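5' nucleotidase family protein (Staphylococcus aureus subsp. aureus, PDB 4Q7F) belongs to the 5'-nucleotidase family, joining a calcineurin-like phosphoesterase domain that carries magnesium and manganese to a 5'-nucleotidase C-terminal domain. Local coordinates at residues A51-E56 and S298-D303; P168-P173 and T245-R250; M347-L352 and I506-N511. All blocks are in the same frame, centred on the assembly; numbering follows the deposited sequence.

Overall arrangement
Contact 2 lies near the centre of the chain and is buried; contact 1 is a surface contact, and contact 3, also far from the centre, is partly buried. Contact 2 is nested along the chain in the loop closed by contact 1, with their nearest atoms about 13 Å apart, and contact 3 follows both in sequence. The segments differ in kind: helix against loop in 51-56 with 298-303, two loops in 168-173 with 245-250, and two helices in 347-352 with 506-511. Aromatic rings meet in all three. Contact 1 adds an aspartate-held imidazole, contact 2 adds metals, waters and a ligand, and contact 3 is apolar across its interface.

Contact 1: residues A51-E56 and S298-D303; sequences ANHVIE and STFTID
H53 reaches from helix 48-59 to T299 and F300, meeting one or the other along its whole length. Its CB packs 3.8 Å from F300 CD1, and its CG follows at 3.7 Å from the same F300 CD1. CD2 then turns to the root of that side chain, 3.7 Å from F300 CB. This methylene lies over one face of the imidazole, a CH-pi contact with F300 CB 3.9 Å from the H53 ring centroid. The two rings are oblique, their planes at 54°. With CG anti to the backbone N (chi1 175°), the H53 ring stretches outward from the helix to the loop. ND1 stays by F300 CD1; at the tip CE1 and NE2 both lie 3.1 Å from T299 OG1, which sits at the ring edge. NE2 is hydrogen-bonded to D297 and T299 OG1 to Q57. D297 also uses OD1 to accept T299 N and F300 N, an Asx turn that fixes the loop next to the imidazole. F300 further touches L49 and L50 of the helix. The contact thus fastens the loop leading to helix 304-317 onto helix 48-59, the crossover between parallel strands 19-25 and 65-69 in a beta-alpha-beta unit of the phosphoesterase fold.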
# COMPACT_ATOMS: atom_id res chain seq x y z
N ALA A 51 2.59 17.61 -8.45
CA ALA A 51 3.85 17.42 -7.73
C ALA A 51 5.02 17.64 -8.68
O ALA A 51 6.00 18.26 -8.31
CB ALA A 51 3.91 16.04 -7.13
N ASN A 52 4.91 17.17 -9.92
CA ASN A 52 5.99 17.34 -10.87
C ASN A 52 6.15 18.81 -11.25
O ASN A 52 7.28 19.28 -11.46
CB ASN A 52 5.76 16.48 -12.13
CG ASN A 52 6.93 16.54 -13.07
OD1 ASN A 52 8.03 16.06 -12.76
ND2 ASN A 52 6.69 17.05 -14.26
N HIS A 53 5.04 19.52 -11.41
CA HIS A 53 5.05 20.95 -11.67
C HIS A 53 5.84 21.68 -10.55
O HIS A 53 6.62 22.58 -10.81
CB HIS A 53 3.62 21.46 -11.78
CG HIS A 53 3.48 22.93 -11.92
ND1 HIS A 53 3.82 23.60 -13.08
CD2 HIS A 53 2.99 23.87 -11.08
CE1 HIS A 53 3.55 24.88 -12.94
NE2 HIS A 53 3.04 25.07 -11.74
N VAL A 54 5.68 21.23 -9.32
CA VAL A 54 6.39 21.83 -8.18
C VAL A 54 7.89 21.58 -8.29
O VAL A 54 8.69 22.46 -7.96
CB VAL A 54 5.86 21.26 -6.85
CG1 VAL A 54 6.80 21.58 -5.70
CG2 VAL A 54 4.47 21.82 -6.57
N ILE A 55 8.28 20.40 -8.74
CA ILE A 55 9.67 20.04 -8.90
C ILE A 55 10.28 20.89 -10.03
O ILE A 55 11.33 21.53 -9.85
CB ILE A 55 9.82 18.53 -9.21
CG1 ILE A 55 9.40 17.71 -7.99
CG2 ILE A 55 11.24 18.17 -9.57
CD1 ILE A 55 9.31 16.24 -8.26
N GLU A 56 9.60 20.90 -11.16
CA GLU A 56 10.05 21.65 -12.32
C GLU A 56 10.33 23.12 -11.99
O GLU A 56 11.40 23.63 -12.32
CB GLU A 56 9.05 21.49 -13.47
CG GLU A 56 9.08 20.11 -14.09
CD GLU A 56 10.45 19.76 -14.65
OE1 GLU A 56 10.86 20.38 -15.64
OE2 GLU A 56 11.11 18.83 -14.12
N SER A 298 -1.03 29.56 -10.15
CA SER A 298 -1.67 30.06 -11.35
C SER A 298 -0.99 29.69 -12.65
O SER A 298 -1.53 29.99 -13.71
CB SER A 298 -1.87 31.56 -11.23
OG SER A 298 -2.62 31.85 -10.05
N THR A 299 0.17 29.03 -12.60
CA THR A 299 0.85 28.65 -13.85
C THR A 299 0.61 27.21 -14.23
O THR A 299 0.92 26.81 -15.34
CB THR A 299 2.37 28.83 -13.78
OG1 THR A 299 2.91 27.96 -12.79
CG2 THR A 299 2.74 30.26 -13.48
N PHE A 300 0.07 26.42 -13.31
CA PHE A 300 -0.19 25.03 -13.56
C PHE A 300 -1.34 24.84 -14.52
O PHE A 300 -2.42 25.38 -14.32
CB PHE A 300 -0.52 24.33 -12.24
CG PHE A 300 -0.91 22.89 -12.39
CD1 PHE A 300 0.03 21.94 -12.81
CD2 PHE A 300 -2.20 22.46 -12.05
CE1 PHE A 300 -0.32 20.61 -12.92
CE2 PHE A 300 -2.54 21.13 -12.15
CZ PHE A 300 -1.60 20.20 -12.60
N THR A 301 -1.10 24.09 -15.57
CA THR A 301 -2.15 23.76 -16.52
C THR A 301 -2.07 22.29 -16.89
O THR A 301 -1.02 21.68 -16.81
CB THR A 301 -2.03 24.57 -17.81
OG1 THR A 301 -0.72 24.37 -18.34
CG2 THR A 301 -2.24 26.04 -17.54
N ILE A 302 -3.21 21.74 -17.29
CA ILE A 302 -3.29 20.36 -17.69
C ILE A 302 -3.65 20.43 -19.17
O ILE A 302 -4.65 21.05 -19.52
CB ILE A 302 -4.33 19.61 -16.86
CG1 ILE A 302 -3.92 19.65 -15.38
CG2 ILE A 302 -4.47 18.17 -17.35
CD1 ILE A 302 -4.90 19.00 -14.42
N ASP A 303 -2.84 19.83 -20.02
CA ASP A 303 -3.12 19.93 -21.47
C ASP A 303 -4.39 19.17 -21.87
O ASP A 303 -4.89 18.33 -21.13
CB ASP A 303 -1.89 19.57 -22.31
CG ASP A 303 -1.47 18.14 -22.15
OD1 ASP A 303 -2.34 17.28 -21.95
OD2 ASP A 303 -0.25 17.88 -22.26

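Contact 2: residues P168-P173 and T245-R250; sequences PHWEQP and TGHQHR. With MG (magnesium ion), chain B; MN (manganese (II) ion), chain C; 3D1 ((2R,3S,5R)-5-(6-amino-9H-purin-9-yl)-tetrahydro-2-(hydroxymethyl)furan-3-ol), chain D.
W170 and H247 approach from opposite directions and meet where W170 CH2 lies 3.6 Å from H247 CE1, the indole six-membered ring and the imidazole inclined at 33°. Beside this meeting point sits the ligand 3D1: its C5' lies over one face of the indole, toward the rim, and its O5' is 3.5 Å from W170 CZ2. The imidazole also serves the metal site. Extended away from its backbone N (chi1 -178°) and rotated at chi2 to 64°, H247 presents ND1 to the magnesium ion, which lies in the ring plane 2.5 Å from ND1. H249 NE2 holds the manganese ion at 2.4 Å. Water 1 bridges the metals at 2.3 Å from each and donates to H247 O; it is also hydrogen-bonded to O3' of 3D1. Water 2 binds manganese and the same O3'. D72 joins both ions, with N109 and H207 completing the protein ligands of magnesium and D27 and H29 those of manganese. Farther out, E226, which also touches W170, is hydrogen-bonded to H247 NE2; with ND1 on magnesium, both ring nitrogens are engaged, which fixes the rotation of the imidazole. D27 takes the backbone N of H247. R250 NH1 donates to Q248 OE1 at 3.1 Å, from above the amide plane, and F210 N bonds the same oxygen. On the tryptophan side, E171 OE1 accepts Q172 N and E171 OE2 bonds N113. The G-H-x-H sequence G246-H249, giving one histidine to each ion, is a signature of the dinuclear metal site of calcineurin-like phosphoesterases.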
# COMPACT_ATOMS: atom_id res chain seq x y z
N PRO A 168 6.28 -11.77 -0.06
CA PRO A 168 5.62 -13.07 0.06
C PRO A 168 4.46 -13.11 1.04
O PRO A 168 3.58 -13.95 0.91
CB PRO A 168 6.75 -14.01 0.52
CG PRO A 168 7.97 -13.40 -0.10
CD PRO A 168 7.75 -11.92 0.05
N HIS A 169 4.45 -12.20 2.01
CA HIS A 169 3.36 -12.15 2.98
C HIS A 169 2.11 -11.44 2.46
O HIS A 169 1.09 -11.41 3.16
CB HIS A 169 3.82 -11.44 4.25
CG HIS A 169 4.87 -12.18 5.01
ND1 HIS A 169 4.59 -12.90 6.15
CD2 HIS A 169 6.20 -12.32 4.79
CE1 HIS A 169 5.70 -13.45 6.60
NE2 HIS A 169 6.69 -13.11 5.80
N TRP A 170 2.17 -10.92 1.23
CA TRP A 170 1.02 -10.18 0.68
C TRP A 170 0.53 -10.57 -0.71
O TRP A 170 -0.67 -10.59 -0.98
CB TRP A 170 1.37 -8.67 0.57
CG TRP A 170 1.94 -8.03 1.82
CD1 TRP A 170 1.46 -8.15 3.11
CD2 TRP A 170 3.05 -7.15 1.88
NE1 TRP A 170 2.24 -7.40 3.96
CE2 TRP A 170 3.22 -6.77 3.23
CE3 TRP A 170 3.94 -6.63 0.92
CZ2 TRP A 170 4.23 -5.92 3.64
CZ3 TRP A 170 4.95 -5.79 1.34
CH2 TRP A 170 5.10 -5.45 2.68
N GLU A 171 1.46 -10.86 -1.60
CA GLU A 171 1.15 -11.00 -3.02
C GLU A 171 0.60 -12.36 -3.45
O GLU A 171 0.76 -13.36 -2.74
CB GLU A 171 2.45 -10.67 -3.81
CG GLU A 171 2.26 -10.50 -5.30
CD GLU A 171 1.17 -9.48 -5.60
OE1 GLU A 171 0.07 -9.92 -6.03
OE2 GLU A 171 1.40 -8.28 -5.32
N GLN A 172 -0.09 -12.37 -4.59
CA GLN A 172 -0.58 -13.59 -5.21
C GLN A 172 0.65 -14.47 -5.41
O GLN A 172 1.65 -13.98 -5.95
CB GLN A 172 -1.15 -13.29 -6.59
CG GLN A 172 -2.37 -12.39 -6.65
CD GLN A 172 -3.63 -13.10 -6.26
OE1 GLN A 172 -3.60 -14.10 -5.54
NE2 GLN A 172 -4.76 -12.59 -6.73
N PRO A 173 0.59 -15.75 -4.99
CA PRO A 173 1.73 -16.68 -5.20
C PRO A 173 2.15 -16.80 -6.66
O PRO A 173 3.33 -16.79 -6.98
CB PRO A 173 1.18 -18.02 -4.70
CG PRO A 173 0.17 -17.64 -3.69
CD PRO A 173 -0.48 -16.39 -4.22
N THR A 245 13.25 6.77 1.58
CA THR A 245 12.34 5.71 2.00
C THR A 245 10.91 5.94 1.51
O THR A 245 10.59 6.98 0.94
CB THR A 245 12.34 5.57 3.54
OG1 THR A 245 11.85 6.77 4.15
CG2 THR A 245 13.72 5.26 4.04
N GLY A 246 10.04 4.96 1.74
CA GLY A 246 8.64 5.04 1.31
C GLY A 246 7.86 3.96 2.01
O GLY A 246 8.16 3.64 3.17
N HIS A 247 6.84 3.43 1.33
CA HIS A 247 6.05 2.29 1.79
C HIS A 247 5.09 2.52 2.93
O HIS A 247 3.96 2.01 2.90
CB HIS A 247 6.98 1.11 2.16
CG HIS A 247 6.27 -0.12 2.60
ND1 HIS A 247 5.43 -0.83 1.76
CD2 HIS A 247 6.30 -0.81 3.76
CE1 HIS A 247 4.97 -1.89 2.40
NE2 HIS A 247 5.48 -1.90 3.62
N GLN A 248 5.53 3.24 3.95
CA GLN A 248 4.69 3.50 5.10
C GLN A 248 3.81 4.74 4.91
O GLN A 248 2.93 4.97 5.73
CB GLN A 248 5.55 3.64 6.36
CG GLN A 248 6.27 2.36 6.78
CD GLN A 248 7.18 2.61 7.98
OE1 GLN A 248 7.92 3.60 8.01
NE2 GLN A 248 7.13 1.74 8.98
N HIS A 249 4.05 5.53 3.85
CA HIS A 249 3.25 6.73 3.57
C HIS A 249 3.39 7.81 4.65
O HIS A 249 2.50 8.63 4.85
CB HIS A 249 1.79 6.36 3.42
CG HIS A 249 1.51 5.37 2.34
ND1 HIS A 249 0.23 5.06 1.94
CD2 HIS A 249 2.34 4.71 1.51
CE1 HIS A 249 0.29 4.18 0.95
NE2 HIS A 249 1.55 3.98 0.64
N ARG A 250 4.51 7.79 5.35
CA ARG A 250 4.78 8.78 6.37
C ARG A 250 5.51 9.98 5.76
O ARG A 250 6.06 9.87 4.67
CB ARG A 250 5.65 8.15 7.44
CG ARG A 250 4.98 6.97 8.11
CD ARG A 250 5.99 6.14 8.87
NE ARG A 250 6.45 6.85 10.05
CZ ARG A 250 7.33 6.35 10.92
NH1 ARG A 250 7.89 5.17 10.71
NH2 ARG A 250 7.68 7.07 11.98
MG MG B . 4.45 -0.20 -0.46
MN MN C . 2.34 2.38 -0.90
O5' 3D1 D . 2.08 -3.37 4.54
C5' 3D1 D . 0.90 -3.80 3.86
C4' 3D1 D . 0.86 -3.24 2.45
O4' 3D1 D . -0.18 -3.92 1.77
C1' 3D1 D . -1.28 -3.05 1.47
N9 3D1 D . -2.56 -3.76 1.76
C4 3D1 D . -3.13 -4.56 0.86
N3 3D1 D . -2.80 -4.93 -0.39
C2 3D1 D . -3.59 -5.78 -1.08
N1 3D1 D . -4.73 -6.31 -0.56
C6 3D1 D . -5.17 -6.01 0.68
N6 3D1 D . -6.31 -6.57 1.17
C5 3D1 D . -4.34 -5.09 1.50
N7 3D1 D . -4.40 -4.55 2.73
C8 3D1 D . -3.31 -3.75 2.89
C2' 3D1 D . -1.03 -1.76 2.24
C3' 3D1 D . 0.48 -1.76 2.33
O3' 3D1 D . 1.02 -1.21 1.11
O HOH W 1 2.76 0.85 0.72
O HOH W 2 0.41 1.04 -0.24

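Contact 3: residues M347-L352 and I506-N511; sequences MNYALL and IDFLSN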
# COMPACT_ATOMS: atom_id res chain seq x y z
N MSE A 347 -21.35 -7.37 2.32
CA MSE A 347 -20.09 -7.85 1.75
C MSE A 347 -19.87 -9.28 2.17
O MSE A 347 -19.57 -10.12 1.34
CB MSE A 347 -18.89 -6.99 2.14
CG MSE A 347 -18.90 -5.64 1.39
SE MSE A 347 -17.14 -4.78 1.52
CE MSE A 347 -17.18 -4.35 3.44
N ASN A 348 -20.00 -9.56 3.46
CA ASN A 348 -19.84 -10.92 3.95
C ASN A 348 -20.84 -11.91 3.33
O ASN A 348 -20.48 -13.03 2.99
CB ASN A 348 -19.87 -10.96 5.47
CG ASN A 348 -18.52 -10.65 6.08
OD1 ASN A 348 -17.55 -11.39 5.89
ND2 ASN A 348 -18.45 -9.57 6.85
N TYR A 349 -22.09 -11.47 3.14
CA TYR A 349 -23.07 -12.31 2.51
C TYR A 349 -22.66 -12.64 1.08
O TYR A 349 -22.75 -13.80 0.67
CB TYR A 349 -24.47 -11.69 2.54
CG TYR A 349 -25.49 -12.62 1.91
CD1 TYR A 349 -25.90 -13.77 2.57
CD2 TYR A 349 -26.01 -12.36 0.65
CE1 TYR A 349 -26.81 -14.63 1.99
CE2 TYR A 349 -26.92 -13.23 0.06
CZ TYR A 349 -27.33 -14.35 0.75
OH TYR A 349 -28.23 -15.21 0.17
N ALA A 350 -22.16 -11.66 0.33
CA ALA A 350 -21.73 -11.92 -1.04
C ALA A 350 -20.62 -12.98 -1.08
O ALA A 350 -20.61 -13.85 -1.94
CB ALA A 350 -21.28 -10.64 -1.74
N LEU A 351 -19.70 -12.89 -0.12
CA LEU A 351 -18.60 -13.84 -0.04
C LEU A 351 -19.10 -15.24 0.38
O LEU A 351 -18.65 -16.27 -0.15
CB LEU A 351 -17.53 -13.33 0.93
CG LEU A 351 -16.75 -12.09 0.51
CD1 LEU A 351 -15.87 -11.62 1.67
CD2 LEU A 351 -15.92 -12.30 -0.74
N LEU A 352 -20.02 -15.30 1.34
CA LEU A 352 -20.58 -16.58 1.74
C LEU A 352 -21.30 -17.26 0.56
O LEU A 352 -21.14 -18.45 0.35
CB LEU A 352 -21.50 -16.45 2.93
CG LEU A 352 -20.76 -16.13 4.23
CD1 LEU A 352 -21.73 -15.68 5.30
CD2 LEU A 352 -19.93 -17.32 4.71
N ILE A 506 -19.78 -6.53 -8.01
CA ILE A 506 -20.55 -6.18 -9.20
C ILE A 506 -21.44 -7.36 -9.63
O ILE A 506 -22.62 -7.16 -9.94
CB ILE A 506 -19.63 -5.76 -10.35
CG1 ILE A 506 -18.98 -4.41 -10.00
CG2 ILE A 506 -20.41 -5.70 -11.66
CD1 ILE A 506 -17.96 -3.89 -11.02
N ASP A 507 -20.87 -8.57 -9.66
CA ASP A 507 -21.61 -9.79 -10.01
C ASP A 507 -22.80 -9.99 -9.08
O ASP A 507 -23.92 -10.18 -9.54
CB ASP A 507 -20.71 -11.04 -9.94
CG ASP A 507 -19.68 -11.08 -11.05
OD1 ASP A 507 -19.80 -10.32 -12.02
OD2 ASP A 507 -18.73 -11.86 -10.96
N PHE A 508 -22.55 -9.94 -7.78
CA PHE A 508 -23.63 -10.12 -6.82
C PHE A 508 -24.71 -9.07 -7.04
O PHE A 508 -25.90 -9.39 -7.13
CB PHE A 508 -23.12 -10.04 -5.38
CG PHE A 508 -24.18 -10.33 -4.36
CD1 PHE A 508 -25.03 -9.33 -3.93
CD2 PHE A 508 -24.33 -11.61 -3.84
CE1 PHE A 508 -26.02 -9.60 -2.99
CE2 PHE A 508 -25.31 -11.89 -2.90
CZ PHE A 508 -26.16 -10.88 -2.48
N LEU A 509 -24.29 -7.81 -7.15
CA LEU A 509 -25.23 -6.71 -7.38
C LEU A 509 -26.09 -6.91 -8.63
O LEU A 509 -27.28 -6.61 -8.62
CB LEU A 509 -24.48 -5.38 -7.49
CG LEU A 509 -23.95 -4.79 -6.18
CD1 LEU A 509 -23.08 -3.58 -6.48
CD2 LEU A 509 -25.09 -4.43 -5.25
N SER A 510 -25.48 -7.44 -9.69
CA SER A 510 -26.19 -7.65 -10.95
C SER A 510 -27.15 -8.84 -10.94
O SER A 510 -28.12 -8.84 -11.70
CB SER A 510 -25.18 -7.83 -12.09
OG SER A 510 -24.34 -6.69 -12.21
N ASN A 511 -26.90 -9.83 -10.08
CA ASN A 511 -27.71 -11.05 -10.02
C ASN A 511 -28.82 -11.11 -8.97
O ASN A 511 -29.70 -11.96 -9.07
CB ASN A 511 -26.79 -12.26 -9.80
CG ASN A 511 -25.72 -12.38 -10.85
OD1 ASN A 511 -25.84 -11.86 -11.96
ND2 ASN A 511 -24.65 -13.09 -10.52
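I506 O, half a turn before the F508 that meets Y349 and A350, is gripped twice by one residue. S510 N donates to I506 O at 2.9 Å as an ordinary helix bond, and S510 OG reaches I506 O, also at 2.9 Å, from the opposite face of the carbonyl plane. The S510 side chain, with chi1 at -59°, folds its hydroxyl back on its own helix, near the end of helix 501-511. The interface itself is apolar and centres on the F508 ring. Chi1 of F508 is near trans (-175°), which carries the ring across to helix 342-355. There A350 CB lies 3.8 Å from F508 CD2 and makes an off-centre CH-pi contact, 4.2 Å from the F508 ring centroid. The small methyl lets the helices come close, with A350 CA and F508 CA 6.3 Å apart. Farther along the ring, F508 CZ meets the edge of Y349, 3.5 Å from Y349 CD2. The two rings stand nearly perpendicular, at 87°, yet touch rim to rim, neither lying over the face of the other. Around this pair, Y349 also packs on I517 and P518, while L351 on the far side of its helix touches A360 of strand 359-363. N348 ties the same helix to I436 O of strand 435-438. In the partner helix, I506 packs on helix 377-383, and L509 on strand 320-323.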